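Local coordinates for Tol-Pal system protein TolA (Pseudomonas aeruginosa, PDB 1LR0) that probably works within the Tol-Pal system, which helps the outer membrane to fold inward at cell division and to keep its integrity, at residues G28-L33 and P95-L100; M52-L57 and P79-A84; I58-D63 and S107-R112; G64-A69 and R89-I94. All blocks are in the same frame, centred on the assembly; numbering follows the deposited sequence.

Overall arrangement
The four contacts tie together the periplasmic C-terminal domain of TolA, which belongs to the TolA-TonB C-terminal clan. Along the chain the first segments follow in the order contact 1, 2, 3, 4, and the second segments in the order 2, 4, 1, 3. Contacts 2 and 3 divide strand 54-60, the central one of three antiparallel strands; contact 4 uses the neighbouring strand 66-73, and shares helix 78-91 with contact 2. Contacts 3 and 4 have centres about 10 Å apart, whereas those of contacts 1 and 2 are about 21 Å apart. Helix 4-41 enters through contact 1, which touches both contact 3 and contact 4, so residues 28-33 of this long helix are joined to the rest of the domain.

Contact 1 (G28-L33 and P95-L100); sequences GSLDDL and PEMQQL
The carboxylate of Glu96 is the flat group here, and one of its faces is covered by a methyl group of Leu33. Leu33 CD2 lies 3.6 Å from Glu96 CD and is nearly as close to both oxygens, which places it above the carboxylate plane and not at its rim. Leu33 CD2 also comes within 3.4 Å of Glu96 CG, and the two side chains cross at about a right angle. No hydrogen bond links the segments; the charged end of Glu96 lends its flat side and its aliphatic stem to an apolar neighbour. In the TolA-TonB type of domain to which this chain belongs, the contact sets the long helix 4-41 against the linker between helices 78-91 and 102-108. That linker coils here as a short 3-10 turn, as three successive i to i+3 bonds testify, among them Gln98 N to Pro95 O at 2.7 Å. Leu30 and Leu33, one helical turn apart, both direct CB toward this turn. In Glu96 the bend at chi2 (82°) turns a face of the carboxylate to Leu33 CD2. Met97, present as selenomethionine in this derivative, is likewise bent at chi2, and its terminal CE reaches to 4.0 Å from Leu30 CD2, the two chains meeting at a slant. Tyr109 touches Leu30, Met97 and Leu100 alike, so its side chain joins this apolar cluster. The remaining branch of Leu30 points the other way along the turn and meets Leu100 tip to tip, Leu30 CD1 lying 3.9 Å from Leu100 CD2.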
# COMPACT_ATOMS: atom_id res chain seq x y z
N GLY A 28 0.37 -7.85 -3.01
CA GLY A 28 -0.68 -8.18 -2.09
C GLY A 28 -0.12 -8.19 -0.69
O GLY A 28 -0.72 -7.69 0.25
N SER A 29 1.02 -8.83 -0.55
CA SER A 29 1.64 -8.96 0.68
C SER A 29 2.15 -7.58 1.20
O SER A 29 1.99 -7.22 2.38
CB SER A 29 2.78 -9.92 0.54
OG SER A 29 3.52 -9.92 1.77
N LEU A 30 2.72 -6.78 0.33
CA LEU A 30 3.16 -5.46 0.76
C LEU A 30 2.00 -4.46 1.08
O LEU A 30 2.13 -3.65 1.98
CB LEU A 30 4.12 -4.87 -0.27
CG LEU A 30 5.50 -5.52 -0.20
CD1 LEU A 30 6.26 -5.25 -1.50
CD2 LEU A 30 6.32 -5.07 1.09
N ASP A 31 0.91 -4.51 0.33
CA ASP A 31 -0.24 -3.66 0.55
C ASP A 31 -0.89 -4.08 1.87
O ASP A 31 -1.33 -3.20 2.62
CB ASP A 31 -1.27 -3.66 -0.59
CG ASP A 31 -0.77 -2.91 -1.84
OD1 ASP A 31 0.34 -2.27 -1.78
OD2 ASP A 31 -1.41 -2.91 -2.90
N ASP A 32 -0.88 -5.38 2.15
CA ASP A 32 -1.37 -5.88 3.42
C ASP A 32 -0.52 -5.32 4.58
O ASP A 32 -1.09 -4.88 5.60
CB ASP A 32 -1.33 -7.38 3.52
CG ASP A 32 -2.40 -8.07 2.75
OD1 ASP A 32 -3.41 -7.41 2.40
OD2 ASP A 32 -2.27 -9.35 2.52
N LEU A 33 0.80 -5.36 4.41
CA LEU A 33 1.70 -4.80 5.41
C LEU A 33 1.37 -3.32 5.62
O LEU A 33 1.21 -2.87 6.73
CB LEU A 33 3.15 -5.10 5.07
CG LEU A 33 4.24 -4.49 5.98
CD1 LEU A 33 4.17 -5.23 7.25
CD2 LEU A 33 5.58 -4.63 5.36
N PRO A 95 10.83 -0.72 6.03
CA PRO A 95 12.12 -1.22 5.45
C PRO A 95 11.94 -2.49 4.59
O PRO A 95 12.76 -2.93 3.77
CB PRO A 95 12.98 -1.45 6.69
CG PRO A 95 11.99 -1.45 7.87
CD PRO A 95 10.88 -0.55 7.50
N GLU A 96 10.79 -3.13 4.81
CA GLU A 96 10.35 -4.24 3.98
C GLU A 96 10.38 -3.83 2.54
O GLU A 96 10.63 -4.69 1.65
CB GLU A 96 8.94 -4.79 4.39
CG GLU A 96 8.90 -5.41 5.78
CD GLU A 96 8.75 -4.43 6.98
OE1 GLU A 96 8.84 -3.19 6.80
OE2 GLU A 96 8.51 -4.92 8.10
N MSE A 97 10.26 -2.54 2.21
CA MSE A 97 10.31 -2.21 0.85
C MSE A 97 11.65 -2.51 0.25
O MSE A 97 11.76 -2.58 -0.95
CB MSE A 97 10.03 -0.77 0.63
CG MSE A 97 8.70 -0.35 1.09
SE MSE A 97 7.33 -1.01 -0.28
CE MSE A 97 5.73 -1.14 1.03
N GLN A 98 12.66 -2.72 1.07
CA GLN A 98 14.00 -2.86 0.50
C GLN A 98 14.14 -4.18 -0.21
O GLN A 98 15.15 -4.44 -0.83
CB GLN A 98 15.07 -2.76 1.57
CG GLN A 98 15.26 -1.35 2.18
CD GLN A 98 16.14 -1.37 3.40
OE1 GLN A 98 17.03 -2.21 3.51
NE2 GLN A 98 15.89 -0.45 4.33
N GLN A 99 13.14 -5.03 -0.13
CA GLN A 99 13.14 -6.33 -0.78
C GLN A 99 12.81 -6.27 -2.25
O GLN A 99 12.98 -7.25 -2.98
CB GLN A 99 12.09 -7.16 -0.12
CG GLN A 99 12.44 -7.35 1.40
CD GLN A 99 11.40 -8.19 2.19
OE1 GLN A 99 11.60 -8.49 3.40
NE2 GLN A 99 10.29 -8.55 1.51
N LEU A 100 12.34 -5.13 -2.69
CA LEU A 100 12.02 -4.94 -4.07
C LEU A 100 13.27 -4.52 -4.88
O LEU A 100 14.04 -3.71 -4.42
CB LEU A 100 11.02 -3.81 -4.21
CG LEU A 100 9.67 -4.05 -3.55
CD1 LEU A 100 8.88 -2.86 -3.72
CD2 LEU A 100 9.00 -5.20 -4.25

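Contact 2 (M52-L57 and P79-A84); sequences MSVEVL and PFDSSA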
# COMPACT_ATOMS: atom_id res chain seq x y z
N MSE A 52 -17.21 4.02 5.04
CA MSE A 52 -16.35 5.07 4.53
C MSE A 52 -15.08 4.51 3.88
O MSE A 52 -14.56 3.43 4.30
CB MSE A 52 -15.94 6.06 5.72
CG MSE A 52 -17.10 6.85 6.31
SE MSE A 52 -16.29 7.99 7.73
CE MSE A 52 -17.96 9.06 8.03
N SER A 53 -14.50 5.30 2.95
CA SER A 53 -13.26 4.97 2.29
C SER A 53 -12.47 6.20 2.01
O SER A 53 -13.04 7.17 1.52
CB SER A 53 -13.57 4.34 0.87
OG SER A 53 -13.95 3.03 1.05
N VAL A 54 -11.20 6.23 2.36
CA VAL A 54 -10.35 7.33 1.96
C VAL A 54 -9.16 6.80 1.19
O VAL A 54 -8.56 5.78 1.59
CB VAL A 54 -9.86 8.17 3.15
CG1 VAL A 54 -9.01 7.31 4.16
CG2 VAL A 54 -9.01 9.35 2.70
N GLU A 55 -8.85 7.40 0.04
CA GLU A 55 -7.62 7.06 -0.68
C GLU A 55 -6.51 8.06 -0.29
O GLU A 55 -6.66 9.26 -0.40
CB GLU A 55 -7.71 7.04 -2.24
CG GLU A 55 -6.54 6.37 -2.94
CD GLU A 55 -6.85 6.39 -4.45
OE1 GLU A 55 -7.38 7.45 -4.71
OE2 GLU A 55 -6.66 5.47 -5.25
N VAL A 56 -5.37 7.52 0.08
CA VAL A 56 -4.24 8.28 0.49
C VAL A 56 -3.06 8.00 -0.39
O VAL A 56 -2.76 6.84 -0.62
CB VAL A 56 -3.82 7.84 1.96
CG1 VAL A 56 -2.55 8.50 2.33
CG2 VAL A 56 -4.96 8.19 2.93
N LEU A 57 -2.38 9.05 -0.83
CA LEU A 57 -1.11 8.92 -1.58
C LEU A 57 -0.01 8.99 -0.60
O LEU A 57 0.11 9.93 0.14
CB LEU A 57 -1.05 10.06 -2.57
CG LEU A 57 0.30 10.11 -3.25
CD1 LEU A 57 0.39 9.04 -4.29
CD2 LEU A 57 0.41 11.51 -3.85
N PRO A 79 -12.32 14.55 9.47
CA PRO A 79 -11.58 13.93 10.55
C PRO A 79 -11.11 12.50 10.25
O PRO A 79 -9.99 12.11 10.62
CB PRO A 79 -12.53 14.00 11.74
CG PRO A 79 -13.55 15.09 11.34
CD PRO A 79 -13.63 15.02 9.89
N PHE A 80 -11.94 11.68 9.61
CA PHE A 80 -11.43 10.36 9.20
C PHE A 80 -10.31 10.49 8.23
O PHE A 80 -9.28 9.87 8.38
CB PHE A 80 -12.56 9.46 8.59
CG PHE A 80 -12.04 8.20 8.08
CD1 PHE A 80 -12.30 7.80 6.76
CD2 PHE A 80 -11.24 7.42 8.90
CE1 PHE A 80 -11.77 6.69 6.28
CE2 PHE A 80 -10.73 6.25 8.43
CZ PHE A 80 -10.97 5.86 7.07
N ASP A 81 -10.48 11.35 7.22
CA ASP A 81 -9.39 11.58 6.30
C ASP A 81 -8.06 11.95 7.01
O ASP A 81 -7.00 11.42 6.72
CB ASP A 81 -9.70 12.72 5.34
CG ASP A 81 -10.76 12.40 4.30
OD1 ASP A 81 -11.07 13.37 3.59
OD2 ASP A 81 -11.34 11.29 4.15
N SER A 82 -8.15 12.91 7.91
CA SER A 82 -6.97 13.37 8.60
C SER A 82 -6.41 12.25 9.46
O SER A 82 -5.18 12.10 9.57
CB SER A 82 -7.33 14.54 9.51
OG SER A 82 -7.66 15.66 8.72
N SER A 83 -7.27 11.44 10.05
CA SER A 83 -6.78 10.32 10.90
C SER A 83 -6.03 9.25 10.10
O SER A 83 -5.09 8.64 10.59
CB SER A 83 -7.97 9.68 11.65
OG SER A 83 -8.77 8.83 10.80
N ALA A 84 -6.43 9.04 8.86
CA ALA A 84 -5.67 8.15 8.01
C ALA A 84 -4.32 8.68 7.56
O ALA A 84 -3.34 7.94 7.64
CB ALA A 84 -6.51 7.67 6.82
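Met52, a selenomethionine here, makes a Met-aromatic contact with Phe80: its SE is 4.9 Å from the centroid of the Phe80 ring and 45° off the ring normal, thus neither squarely over the face nor at the edge. The two side chains slide past each other in opposite directions, which also brings Met52 SE to 4.1 Å from Phe80 CB. The apolar packing centres on Val54. Val54 CG1, set between backbone N and carbonyl carbon (chi1 61°), wedges between two helix residues, 3.5 Å from Phe80 CE1 and 3.7 Å from Ala84 CB; Val56 CG2 adds a looser touch on that same Ala84 methyl. This is a helix laid on a sheet, helix 78-91 over the central strand 54-60, with short-segment axes 9.0 Å apart at closest and inclined by 36°. Pro118 and Leu121 of helix 118-123 also contact the Phe80 side chain. Among polar groups, the carboxylate of Asp81 leans on Val54, OD2 lying 3.4 Å from Val54 CG2, while hydrogen bonds with the hydroxyls of Ser74 and Ser75 hold both of its oxygens. Within the helix, Phe80 O accepts from Ala84 N and also from Ser83 OG, the latter at 2.7 Å.

Contact 3 (I58-D63 and S107-R112); sequences IEMLPD and SLYRQR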
# COMPACT_ATOMS: atom_id res chain seq x y z
N ILE A 58 0.65 7.86 -0.56
CA ILE A 58 1.79 7.58 0.23
C ILE A 58 3.07 7.72 -0.60
O ILE A 58 3.24 7.06 -1.64
CB ILE A 58 1.72 6.21 0.77
CG1 ILE A 58 0.40 5.90 1.49
CG2 ILE A 58 2.82 6.03 1.74
CD1 ILE A 58 0.40 4.53 2.13
N GLU A 59 3.99 8.52 -0.08
CA GLU A 59 5.32 8.75 -0.71
C GLU A 59 6.42 8.16 0.15
O GLU A 59 6.47 8.47 1.34
CB GLU A 59 5.55 10.28 -0.89
CG GLU A 59 4.52 10.88 -1.82
CD GLU A 59 4.68 12.35 -2.14
OE1 GLU A 59 5.84 12.87 -2.28
OE2 GLU A 59 3.60 12.99 -2.25
N MSE A 60 7.26 7.33 -0.45
CA MSE A 60 8.35 6.64 0.18
C MSE A 60 9.69 6.76 -0.55
O MSE A 60 9.73 6.97 -1.76
CB MSE A 60 8.06 5.14 0.36
CG MSE A 60 7.02 4.88 1.46
SE MSE A 60 6.62 3.04 1.71
CE MSE A 60 5.17 3.05 0.28
N LEU A 61 10.76 6.55 0.21
CA LEU A 61 12.10 6.36 -0.37
C LEU A 61 12.35 4.93 -0.47
O LEU A 61 11.78 4.14 0.27
CB LEU A 61 13.16 6.95 0.58
CG LEU A 61 13.02 8.43 0.80
CD1 LEU A 61 14.05 9.05 1.84
CD2 LEU A 61 13.07 9.15 -0.55
N PRO A 62 13.30 4.53 -1.31
CA PRO A 62 13.62 3.12 -1.44
C PRO A 62 14.01 2.45 -0.14
O PRO A 62 13.86 1.23 -0.04
CB PRO A 62 14.83 3.14 -2.36
CG PRO A 62 14.70 4.37 -3.07
CD PRO A 62 14.10 5.38 -2.20
N ASP A 63 14.53 3.17 0.84
CA ASP A 63 14.86 2.48 2.09
C ASP A 63 13.60 2.24 2.99
O ASP A 63 13.73 1.61 4.09
CB ASP A 63 15.95 3.18 2.92
CG ASP A 63 15.53 4.51 3.43
OD1 ASP A 63 14.31 4.89 3.31
OD2 ASP A 63 16.38 5.27 3.98
N SER A 107 8.44 2.00 -9.65
CA SER A 107 7.29 1.98 -10.49
C SER A 107 6.02 1.96 -9.61
O SER A 107 5.05 2.59 -9.94
CB SER A 107 7.30 0.73 -11.32
OG SER A 107 5.98 0.46 -11.79
N LEU A 108 6.09 1.22 -8.52
CA LEU A 108 4.92 0.92 -7.74
C LEU A 108 4.79 1.51 -6.36
O LEU A 108 3.63 1.65 -5.88
CB LEU A 108 4.88 -0.56 -7.58
CG LEU A 108 4.36 -1.22 -8.87
CD1 LEU A 108 4.47 -2.71 -8.75
CD2 LEU A 108 2.90 -0.84 -9.17
N TYR A 109 5.90 1.81 -5.70
CA TYR A 109 5.87 2.12 -4.26
C TYR A 109 6.46 3.39 -3.88
O TYR A 109 6.23 3.87 -2.77
CB TYR A 109 6.45 1.01 -3.40
CG TYR A 109 5.49 -0.16 -3.29
CD1 TYR A 109 5.54 -1.25 -4.17
CD2 TYR A 109 4.46 -0.14 -2.37
CE1 TYR A 109 4.69 -2.32 -4.04
CE2 TYR A 109 3.53 -1.22 -2.30
CZ TYR A 109 3.65 -2.29 -3.14
OH TYR A 109 2.76 -3.39 -3.09
N ARG A 110 7.19 4.03 -4.80
CA ARG A 110 7.61 5.37 -4.53
C ARG A 110 6.48 6.35 -4.32
O ARG A 110 6.55 7.29 -3.46
CB ARG A 110 8.58 5.86 -5.64
CG ARG A 110 9.29 7.13 -5.26
CD ARG A 110 10.36 7.59 -6.30
NE ARG A 110 11.55 6.73 -6.40
CZ ARG A 110 12.72 6.91 -5.70
NH1 ARG A 110 12.84 7.87 -4.81
NH2 ARG A 110 13.76 6.12 -5.89
N GLN A 111 5.39 6.19 -5.07
CA GLN A 111 4.22 6.97 -4.84
C GLN A 111 3.15 5.90 -4.96
O GLN A 111 3.10 5.21 -5.96
CB GLN A 111 4.01 8.03 -5.91
CG GLN A 111 4.74 9.37 -5.71
CD GLN A 111 3.98 10.50 -6.41
OE1 GLN A 111 4.01 11.62 -5.97
NE2 GLN A 111 3.26 10.17 -7.50
N ARG A 112 2.39 5.64 -3.91
CA ARG A 112 1.39 4.55 -3.99
C ARG A 112 0.06 5.02 -3.38
O ARG A 112 0.10 5.59 -2.27
CB ARG A 112 1.79 3.27 -3.28
CG ARG A 112 0.95 2.04 -3.80
CD ARG A 112 1.49 0.68 -3.61
NE ARG A 112 0.57 -0.42 -3.93
CZ ARG A 112 0.36 -0.92 -5.13
NH1 ARG A 112 1.05 -0.48 -6.17
NH2 ARG A 112 -0.50 -1.93 -5.28
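Glu59 and Gln111 run side by side on one face of the sheet and point the same way, their carboxylate and amide planes turned 60° apart. The nearest approach, Glu59 CD to Gln111 OE1 at 4.0 Å, is a contact of neighbours and not a bond. On the other face, Met60 (selenomethionine) meets Tyr109: its CE comes to the ring's edge, near the ring plane, 4.2 Å from Tyr109 CD2. Met60 CE is also 3.3 Å from Tyr109 O, a position reached because the Met60 chain runs straight and then bends at chi3 (-88°). The strand register accounts for the Glu59-Gln111 pairing. Central strand 54-60 and strand 111-116, outermost within this chain, are antiparallel: Ile58 and Arg112 form a hydrogen-bonded pair, with Ile58 N to Arg112 O at 2.9 Å and Arg112 N to Ile58 O at 2.8 Å, and Glu59 with Gln111 the non-hydrogen-bonded pair after it. The pairing is carried one step further by Met60 N, which donates to Arg110 O at 3.1 Å from above the carbonyl plane. Beyond the strand, Arg110 crosses Pro62 obliquely, its NH2 3.4 Å from Pro62 CG; a salt bridge with Asp106 holds that end of the guanidinium, and Phe105 packs against both residues. Arg112 leads its guanidinium away from Ile58 to helix 4-41, where Asp31 forms a salt bridge with NH2 and also hydrogen-bonds the Tyr109 hydroxyl. That hydroxyl lies above one face of the Arg112 guanidinium, 3.7 Å from its plane, toward the rim.

Contact 4 (G64-A69 and R89-I94); sequences GTITNA and RNVGRI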
# COMPACT_ATOMS: atom_id res chain seq x y z
N GLY A 64 12.43 2.71 2.50
CA GLY A 64 11.15 2.50 3.21
C GLY A 64 10.67 3.64 4.04
O GLY A 64 9.55 3.58 4.54
N THR A 65 11.47 4.72 4.17
CA THR A 65 11.04 5.88 4.88
C THR A 65 9.88 6.54 4.18
O THR A 65 9.94 6.82 2.97
CB THR A 65 12.18 6.92 4.99
OG1 THR A 65 13.30 6.28 5.58
CG2 THR A 65 11.83 7.99 5.89
N ILE A 66 8.85 6.85 4.94
CA ILE A 66 7.70 7.52 4.42
C ILE A 66 7.97 9.03 4.47
O ILE A 66 8.21 9.57 5.51
CB ILE A 66 6.45 7.18 5.33
CG1 ILE A 66 6.10 5.74 5.15
CG2 ILE A 66 5.29 8.06 4.99
CD1 ILE A 66 5.13 5.10 6.16
N THR A 67 7.88 9.73 3.36
CA THR A 67 8.11 11.17 3.37
C THR A 67 6.92 12.01 3.19
O THR A 67 7.01 13.19 3.37
CB THR A 67 9.07 11.52 2.22
OG1 THR A 67 8.57 10.94 0.99
CG2 THR A 67 10.35 10.78 2.47
N ASN A 68 5.75 11.45 2.84
CA ASN A 68 4.62 12.32 2.76
C ASN A 68 3.38 11.39 2.65
O ASN A 68 3.53 10.20 2.37
CB ASN A 68 4.74 13.20 1.55
CG ASN A 68 3.85 14.38 1.60
OD1 ASN A 68 3.17 14.63 2.57
ND2 ASN A 68 3.83 15.12 0.52
N ALA A 69 2.23 11.94 2.97
CA ALA A 69 0.94 11.26 2.83
C ALA A 69 -0.07 12.37 2.67
O ALA A 69 0.02 13.44 3.35
CB ALA A 69 0.67 10.46 4.03
N ARG A 89 1.69 8.62 8.28
CA ARG A 89 2.98 9.31 8.70
C ARG A 89 3.57 8.67 9.98
O ARG A 89 4.80 8.48 10.15
CB ARG A 89 2.78 10.81 8.87
CG ARG A 89 2.23 11.54 7.72
CD ARG A 89 3.12 11.39 6.54
NE ARG A 89 4.48 11.93 6.82
CZ ARG A 89 4.86 13.16 6.58
NH1 ARG A 89 4.07 14.07 5.99
NH2 ARG A 89 6.09 13.46 6.90
N ASN A 90 2.73 8.27 10.91
CA ASN A 90 3.17 7.70 12.10
C ASN A 90 3.81 6.31 11.95
O ASN A 90 4.50 5.84 12.86
CB ASN A 90 2.01 7.71 13.06
CG ASN A 90 1.78 9.04 13.68
OD1 ASN A 90 2.70 9.82 13.84
ND2 ASN A 90 0.53 9.30 14.07
N VAL A 91 3.58 5.63 10.84
CA VAL A 91 4.19 4.36 10.67
C VAL A 91 5.69 4.57 10.53
O VAL A 91 6.46 3.73 10.97
CB VAL A 91 3.71 3.72 9.41
CG1 VAL A 91 4.56 2.62 8.99
CG2 VAL A 91 2.23 3.29 9.52
N GLY A 92 6.07 5.70 9.93
CA GLY A 92 7.47 6.15 9.92
C GLY A 92 8.29 5.59 8.76
O GLY A 92 8.75 6.28 7.88
N ARG A 93 8.35 4.27 8.75
CA ARG A 93 9.14 3.48 7.78
C ARG A 93 8.66 2.07 7.55
O ARG A 93 8.28 1.39 8.47
CB ARG A 93 10.62 3.41 8.20
CG ARG A 93 10.91 2.93 9.62
CD ARG A 93 12.38 3.07 10.06
NE ARG A 93 13.32 2.36 9.25
CZ ARG A 93 13.76 1.16 9.53
NH1 ARG A 93 13.32 0.53 10.58
NH2 ARG A 93 14.68 0.60 8.78
N ILE A 94 8.88 1.60 6.35
CA ILE A 94 8.55 0.26 5.95
C ILE A 94 9.78 -0.34 5.27
O ILE A 94 9.74 -0.39 4.02
CB ILE A 94 7.28 0.27 5.02
CG1 ILE A 94 6.16 1.03 5.76
CG2 ILE A 94 6.86 -1.13 4.83
CD1 ILE A 94 4.83 1.06 5.03
O HOH W 1 9.16 8.91 8.02
O HOH W 2 1.51 14.17 5.59
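A backbone bridge with an arginine folded over a strand beside it joins the beginning of strand 66-73 to the end of helix 78-91 and the residues that follow. Two hydrogen bonds flank the single bridge of Thr65 with Arg93: Ile94 N donates to Gly64 O at 2.8 Å, and Ile66 N to Gly92 O at 3.0 Å in a nearly straight line (173°). Water 1 adds a further, indirect link, donating hydrogen bonds to both Ile66 O and Gly92 O. Both glycines have positive phi; Gly92 is the first residue to leave the helix, and Gly64 brings its CA to 3.3 Å from Ile94 O in a CA-H...O contact. Ile66 points toward the helix end, its CD1 3.8 Å from Val91 CG1 and close to Ile94 as well. Farther along the strand, Thr67 and Asn68 both face Glu59 of the central strand, a classic beta bulge. Across this bulge lies Arg89, bent at chi2 and chi3 so that its chain curls back. One face of its guanidinium meets Thr67 O and Asn68 CA, each 3.6 Å above the plane near the rim, and the Asn68 amide plane stands 75° to it. The aliphatic stem rests on Ala69, Arg89 CD lying 3.6 Å from Ala69 CB. At the guanidinium edge, Arg89 NH1 donates in plane to water 2, at 2.6 Å, and this water in turn donates a hydrogen bond to Ala69 O.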